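Local atomic coordinates of type III CBASS phage resistance system CD-NTase-associated protein Cap8 (PDB entry 6P8P), a protein that probably acts as a HORMA-domain regulator of a bacterial cGAS-like CD-NTase, helping mediate immunity against bacteriophages. Residues 44-47 and 48-52; 54-58 and 59-63; 112-115 and 116-120. The protein carries 2 engineered substitutions. All blocks are in the same frame, centred on the assembly; numbering follows the deposited sequence.

Interaction 1: 44-47 and 48-52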
loop_
_atom_site.group_PDB
_atom_site.type_symbol
_atom_site.label_atom_id
_atom_site.label_comp_id
_atom_site.label_asym_id
_atom_site.label_seq_id
_atom_site.Cartn_x
_atom_site.Cartn_y
_atom_site.Cartn_z
ATOM N N THR A 44 -6.452 -1.113 2.583
ATOM C CA THR A 44 -6.046 -2.341 1.903
ATOM C C THR A 44 -4.685 -2.207 1.247
ATOM O O THR A 44 -3.864 -3.133 1.297
ATOM C CB THR A 44 -7.093 -2.732 0.846
ATOM O OG1 THR A 44 -8.296 -3.150 1.479
ATOM C CG2 THR A 44 -6.602 -3.880 -0.065
ATOM N N GLY A 45 -4.413 -1.063 0.611
ATOM C CA GLY A 45 -3.120 -0.917 -0.044
ATOM C C GLY A 45 -1.965 -1.072 0.934
ATOM O O GLY A 45 -0.985 -1.786 0.675
ATOM N N VAL A 46 -2.070 -0.406 2.079
ATOM C CA VAL A 46 -1.018 -0.485 3.084
ATOM C C VAL A 46 -0.956 -1.895 3.663
ATOM O O VAL A 46 0.119 -2.494 3.799
ATOM C CB VAL A 46 -1.248 0.574 4.185
ATOM C CG1 VAL A 46 -0.229 0.403 5.289
ATOM C CG2 VAL A 46 -1.202 1.962 3.600
ATOM N N ALA A 47 -2.111 -2.439 4.039
ATOM C CA ALA A 47 -2.114 -3.726 4.719
ATOM C C ALA A 47 -1.596 -4.833 3.817
ATOM O O ALA A 47 -0.783 -5.670 4.241
ATOM C CB ALA A 47 -3.528 -4.034 5.198
ATOM N N ALA A 48 -2.041 -4.842 2.554
ATOM C CA ALA A 48 -1.520 -5.807 1.598
ATOM C C ALA A 48 -0.028 -5.623 1.377
ATOM O O ALA A 48 0.707 -6.595 1.209
ATOM C CB ALA A 48 -2.300 -5.698 0.285
ATOM N N SER A 49 0.448 -4.383 1.351
ATOM C CA SER A 49 1.882 -4.168 1.206
ATOM C C SER A 49 2.662 -4.849 2.317
ATOM O O SER A 49 3.688 -5.493 2.066
ATOM C CB SER A 49 2.178 -2.659 1.203
ATOM O OG SER A 49 3.580 -2.370 1.135
ATOM N N LEU A 50 2.179 -4.717 3.545
ATOM C CA LEU A 50 2.855 -5.308 4.693
ATOM C C LEU A 50 2.790 -6.830 4.649
ATOM O O LEU A 50 3.746 -7.508 5.022
ATOM C CB LEU A 50 2.220 -4.788 5.989
ATOM C CG LEU A 50 2.387 -3.301 6.256
ATOM C CD1 LEU A 50 1.471 -2.870 7.407
ATOM C CD2 LEU A 50 3.830 -2.963 6.531
ATOM N N ILE A 51 1.648 -7.382 4.244
ATOM C CA ILE A 51 1.538 -8.826 4.081
ATOM C C ILE A 51 2.503 -9.321 3.017
ATOM O O ILE A 51 3.160 -10.354 3.188
ATOM C CB ILE A 51 0.084 -9.209 3.759
ATOM C CG1 ILE A 51 -0.784 -8.941 4.976
ATOM C CG2 ILE A 51 -0.001 -10.648 3.304
ATOM C CD1 ILE A 51 -2.277 -8.930 4.668
ATOM N N ALA A 52 2.606 -8.598 1.904
ATOM C CA ALA A 52 3.529 -9.006 0.854
ATOM C C ALA A 52 4.969 -9.011 1.354
ATOM O O ALA A 52 5.802 -9.764 0.839
ATOM C CB ALA A 52 3.379 -8.078 -0.370
#
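Residues 44-47 and 48-52 meet as successive turns of one short, largely buried alpha-helix, residues 44-52, with i to i+4 contacts at the subunit interface of a HORMA domain. Four backbone hydrogen bonds carry the contact. Ala48 N donates to Thr44 O at 2.8 Å, and Ser49 N to Gly45 O at 3.0 Å. Leu50 N then binds Val46 O, and Ile51 N binds Ala47 O, each bond again 3.0 Å long. The side chains that follow lean back over the same carbonyls. In Leu50, CG stands anti to the carbonyl carbon (chi1 -65°), which lays it against the preceding turn, with CG 3.4 Å from Val46 O. From there CD1 passes alongside the valine and meets its CG1 branch at 4.3 Å, a loose apolar touch one turn apart. Ile51 repeats the pattern a residue later, its CG1 lying 3.4 Å from Ala47 O. Ser49 behaves differently. Its OG is anti to the backbone N (chi1 177°), and it forms a hydrogen bond with OG of Ser49 of the second subunit, so this hydroxyl is satisfied across the interface. A calcium ion lies about 5 Å from the Ser49 side chain. Thr44 OG1 is bonded within the chain, to Arg41 O. Around the helix, each side has its own neighbour: Thr44 and Ala47 pack on Trp21 of helix 17-29, Val46 on helix 111-119, and Leu50 on Leu104 and Cys106 of strand 101-106, while Ala48 and Ala52 meet Trp113 of the second subunit.

Interaction 2: 54-58 and 59-63; sequences QAPKS and APIVA
With CG1 of Ile61 placed anti to its carbonyl carbon (chi1 -65°) and CD1 carried on in an extended line (chi2 161°), the tip of the side chain swings back along the turn to Pro56. There CD1 meets the ring at CG, 3.9 Å away, and at CB, 4.2 Å away. The two side chains lie alongside each other and point the same way, an apolar pair five residues apart. A second link is made by backbone: CA of Pro56 directs its hydrogen at Ala59 O, 3.1 Å from CA to oxygen with 149° at the hydrogen, a CA-H...O contact. CB of Pro56 also approaches this carbonyl, at 3.8 Å to Ala59 O. Together these contacts span the turn that joins helix 44-52 to strand 61-64, part of the central mixed sheet of the HORMA domain. The preceding helix is closed by a Schellman motif in which Gln54, with positive phi, is the C-prime residue: Ala55 N reaches back to Leu50 O and Gln54 N to Ile51 O. Beyond it, Lys57 N donates to Gln54 O at 3.1 Å, three residues back, which closes a tight turn before the backbone becomes extended from Ala59 on, leading into the strand. Strand 61-64 then runs between strands 69-75 and 101-106, Ile61 pairing through its backbone with Ile72 and Val62 with Ser103. Its isoleucine side chain packs on Met102 and Leu104 and on Ile24 of helix 17-29, while Pro60 O accepts a hydrogen bond from NH2 of Arg128.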
loop_
_atom_site.group_PDB
_atom_site.type_symbol
_atom_site.label_atom_id
_atom_site.label_comp_id
_atom_site.label_asym_id
_atom_site.label_seq_id
_atom_site.Cartn_x
_atom_site.Cartn_y
_atom_site.Cartn_z
ATOM N N GLN A 54 5.696 -9.957 4.321
ATOM C CA GLN A 54 5.661 -11.007 5.363
ATOM C C GLN A 54 5.762 -10.432 6.765
ATOM O O GLN A 54 6.179 -11.120 7.717
ATOM C CB GLN A 54 6.748 -12.070 5.152
ATOM C CG GLN A 54 6.672 -12.743 3.796
ATOM C CD GLN A 54 7.462 -14.029 3.703
ATOM O OE1 GLN A 54 8.112 -14.457 4.655
ATOM N NE2 GLN A 54 7.386 -14.657 2.562
ATOM N N ALA A 55 5.300 -9.197 6.931
ATOM C CA ALA A 55 5.348 -8.594 8.256
ATOM C C ALA A 55 4.588 -9.411 9.287
ATOM O O ALA A 55 5.059 -9.474 10.436
ATOM C CB ALA A 55 4.825 -7.158 8.219
ATOM N N PRO A 56 3.429 -10.031 8.981
ATOM C CA PRO A 56 2.726 -10.785 10.028
ATOM C C PRO A 56 3.184 -12.233 10.194
ATOM O O PRO A 56 2.462 -13.035 10.792
ATOM C CB PRO A 56 1.256 -10.726 9.594
ATOM C CG PRO A 56 1.188 -9.761 8.413
ATOM C CD PRO A 56 2.579 -9.776 7.798
ATOM N N LYS A 57 4.357 -12.594 9.676
ATOM C CA LYS A 57 4.809 -13.968 9.840
ATOM C C LYS A 57 5.133 -14.262 11.303
ATOM O O LYS A 57 4.784 -15.335 11.825
ATOM C CB LYS A 57 6.034 -14.237 8.966
ATOM C CG LYS A 57 6.541 -15.682 9.079
ATOM C CD LYS A 57 7.802 -15.931 8.272
ATOM C CE LYS A 57 8.384 -17.303 8.638
ATOM N NZ LYS A 57 9.481 -17.748 7.745
ATOM N N SER A 58 5.865 -13.356 11.958
ATOM C CA SER A 58 6.334 -13.588 13.318
ATOM C C SER A 58 5.856 -12.542 14.311
ATOM O O SER A 58 6.216 -12.619 15.487
ATOM C CB SER A 58 7.865 -13.665 13.358
ATOM O OG SER A 58 8.307 -14.738 12.550
ATOM N N ALA A 59 5.061 -11.572 13.876
ATOM C CA ALA A 59 4.533 -10.523 14.699
ATOM C C ALA A 59 3.077 -10.420 14.251
ATOM O O ALA A 59 2.825 -10.215 13.064
ATOM C CB ALA A 59 5.244 -9.191 14.523
ATOM N N PRO A 60 2.110 -10.514 15.156
ATOM C CA PRO A 60 0.707 -10.598 14.709
ATOM C C PRO A 60 0.086 -9.245 14.373
ATOM O O PRO A 60 0.464 -8.203 14.893
ATOM C CB PRO A 60 -0.005 -11.251 15.904
ATOM C CG PRO A 60 0.827 -10.801 17.107
ATOM C CD PRO A 60 2.258 -10.746 16.613
ATOM N N ILE A 61 -0.875 -9.289 13.454
ATOM C CA ILE A 61 -1.908 -8.264 13.377
ATOM C C ILE A 61 -2.787 -8.400 14.613
ATOM O O ILE A 61 -3.243 -9.501 14.939
ATOM C CB ILE A 61 -2.731 -8.433 12.090
ATOM C CG1 ILE A 61 -1.858 -8.188 10.877
ATOM C CG2 ILE A 61 -3.933 -7.500 12.154
ATOM C CD1 ILE A 61 -2.425 -8.757 9.578
ATOM N N VAL A 62 -2.950 -7.318 15.369
ATOM C CA VAL A 62 -3.686 -7.398 16.633
ATOM C C VAL A 62 -4.909 -6.514 16.603
ATOM O O VAL A 62 -4.791 -5.294 16.472
ATOM C CB VAL A 62 -2.815 -7.025 17.836
ATOM C CG1 VAL A 62 -3.627 -7.190 19.118
ATOM C CG2 VAL A 62 -1.562 -7.882 17.870
ATOM N N ALA A 63 -6.080 -7.125 16.768
ATOM C CA ALA A 63 -7.332 -6.400 16.922
ATOM C C ALA A 63 -7.700 -6.358 18.400
ATOM O O ALA A 63 -7.569 -7.373 19.100
ATOM C CB ALA A 63 -8.448 -7.081 16.132
#

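Interaction 3: 112-115 and 116-120; sequences GWVQ and SALKK
Val114 and Leu118 touch one turn apart in helix 111-119, the crossover helix of a beta-alpha-beta unit between the neighbouring parallel strands 101-106 and 125-129. Apolar contacts come first. CG1 of Val114 and CD1 of Leu118 lie side by side at 4.1 Å, both side chains pointing the same way, and both pack on Ala127 of strand 125-129 and Val46 of helix 44-52. The other branch, CG2 of Val114, sits 3.5 Å above the plane of the Trp113 indole, over its centre. That ring is swung round by a chi1 of 87°, with CG between the backbone N and the carbonyl carbon. On the ring's benzo side, CZ3 is 4.0 Å from CB of Ala117, which approaches obliquely. A hydrogen bond from Trp113 NE1 to OE1 of Gln110 helps fix the ring's rotation, and Ala117 also packs on Leu18 of the second subunit. Backbone hydrogen bonds form the second group. Ala117 N donates to Trp113 O and Leu118 N to Val114 O, each at 2.9 Å, and Lys119 N to Gln115 O at 3.0 Å. The bond at the start, Ser116 N to Gly112 O, is stretched and weak. Water supplies the third kind of interaction at this exposed edge. With chi1 of -67°, OG of Ser116 is turned back toward the preceding turn, where a single water donates to Gly112 O at 2.8 Å and lies 3.2 Å from Ser116 OG, bridging the two oxygens.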
loop_
_atom_site.group_PDB
_atom_site.type_symbol
_atom_site.label_atom_id
_atom_site.label_comp_id
_atom_site.label_asym_id
_atom_site.label_seq_id
_atom_site.Cartn_x
_atom_site.Cartn_y
_atom_site.Cartn_z
ATOM N N GLY A 112 7.704 5.093 8.748
ATOM C CA GLY A 112 7.430 6.472 8.387
ATOM C C GLY A 112 6.329 6.584 7.359
ATOM O O GLY A 112 5.312 7.252 7.582
ATOM N N TRP A 113 6.495 5.907 6.223
ATOM C CA TRP A 113 5.479 6.019 5.184
ATOM C C TRP A 113 4.211 5.273 5.574
ATOM O O TRP A 113 3.103 5.755 5.313
ATOM C CB TRP A 113 6.036 5.554 3.831
ATOM C CG TRP A 113 5.967 4.097 3.460
ATOM C CD1 TRP A 113 7.000 3.192 3.465
ATOM C CD2 TRP A 113 4.823 3.402 2.945
ATOM N NE1 TRP A 113 6.543 1.970 3.016
ATOM C CE2 TRP A 113 5.215 2.077 2.698
ATOM C CE3 TRP A 113 3.497 3.769 2.701
ATOM C CZ2 TRP A 113 4.333 1.121 2.185
ATOM C CZ3 TRP A 113 2.642 2.831 2.185
ATOM C CH2 TRP A 113 3.054 1.519 1.958
ATOM N N VAL A 114 4.348 4.138 6.252
ATOM C CA VAL A 114 3.165 3.346 6.576
ATOM C C VAL A 114 2.278 4.081 7.561
ATOM O O VAL A 114 1.058 4.093 7.405
ATOM C CB VAL A 114 3.594 1.966 7.089
ATOM C CG1 VAL A 114 2.413 1.254 7.720
ATOM C CG2 VAL A 114 4.154 1.171 5.945
ATOM N N GLN A 115 2.854 4.662 8.619
ATOM C CA GLN A 115 2.018 5.335 9.608
ATOM C C GLN A 115 1.311 6.536 8.998
ATOM O O GLN A 115 0.129 6.769 9.275
ATOM C CB GLN A 115 2.852 5.737 10.831
ATOM C CG GLN A 115 3.381 4.512 11.585
ATOM C CD GLN A 115 4.066 4.839 12.901
ATOM O OE1 GLN A 115 3.909 4.129 13.911
ATOM N NE2 GLN A 115 4.845 5.900 12.896
ATOM N N SER A 116 2.003 7.278 8.117
ATOM C CA SER A 116 1.355 8.386 7.420
ATOM C C SER A 116 0.236 7.907 6.509
ATOM O O SER A 116 -0.820 8.537 6.437
ATOM C CB SER A 116 2.389 9.179 6.612
ATOM O OG SER A 116 3.292 9.831 7.465
ATOM N N ALA A 117 0.463 6.829 5.766
ATOM C CA ALA A 117 -0.557 6.293 4.878
ATOM C C ALA A 117 -1.778 5.833 5.650
ATOM O O ALA A 117 -2.909 6.009 5.189
ATOM C CB ALA A 117 0.018 5.146 4.052
ATOM N N LEU A 118 -1.578 5.207 6.808
ATOM C CA LEU A 118 -2.721 4.765 7.594
ATOM C C LEU A 118 -3.504 5.949 8.139
ATOM O O LEU A 118 -4.741 5.911 8.196
ATOM C CB LEU A 118 -2.253 3.884 8.750
ATOM C CG LEU A 118 -1.765 2.513 8.359
ATOM C CD1 LEU A 118 -1.250 1.733 9.586
ATOM C CD2 LEU A 118 -2.856 1.665 7.699
ATOM N N LYS A 119 -2.793 6.993 8.567
ATOM C CA LYS A 119 -3.422 8.143 9.201
ATOM C C LYS A 119 -4.396 8.829 8.264
ATOM O O LYS A 119 -5.325 9.499 8.729
ATOM C CB LYS A 119 -2.343 9.104 9.683
ATOM C CG LYS A 119 -2.852 10.371 10.333
ATOM C CD LYS A 119 -1.675 11.237 10.785
ATOM C CE LYS A 119 -2.025 12.722 10.796
ATOM N NZ LYS A 119 -0.810 13.558 11.003
ATOM N N LYS A 120 -4.233 8.631 6.959
ATOM C CA LYS A 120 -5.171 9.220 6.017
ATOM C C LYS A 120 -6.563 8.621 6.160
ATOM O O LYS A 120 -7.555 9.280 5.836
ATOM C CB LYS A 120 -4.706 8.993 4.573
ATOM C CG LYS A 120 -3.333 9.506 4.201
ATOM C CD LYS A 120 -3.082 9.324 2.680
ATOM C CE LYS A 120 -4.364 9.495 1.841
ATOM N NZ LYS A 120 -4.213 9.286 0.377
HETATM O O HOH W 1 5.175 8.881 9.835
#

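Along the chain the three contacts come in series, none nested in or crossing another, and each joins two directly successive segments. Interaction 1 links the turns of helix 44-52. Interaction 2 follows after a single residue, closing the turn into strand 61-64, and meets interaction 1 where CD of Pro56 packs 4.0 Å from CA of Ile51. Interaction 3 comes after two more strands and a helix, on helix 111-119, and returns to interaction 1: Val46 CG2 lies 3.4 Å from Ala117 CB. Interactions 2 and 3 do not touch, their nearest atoms being about 9 Å apart. Helix 44-52 touches both, and interactions 1 and 3 both border the second subunit.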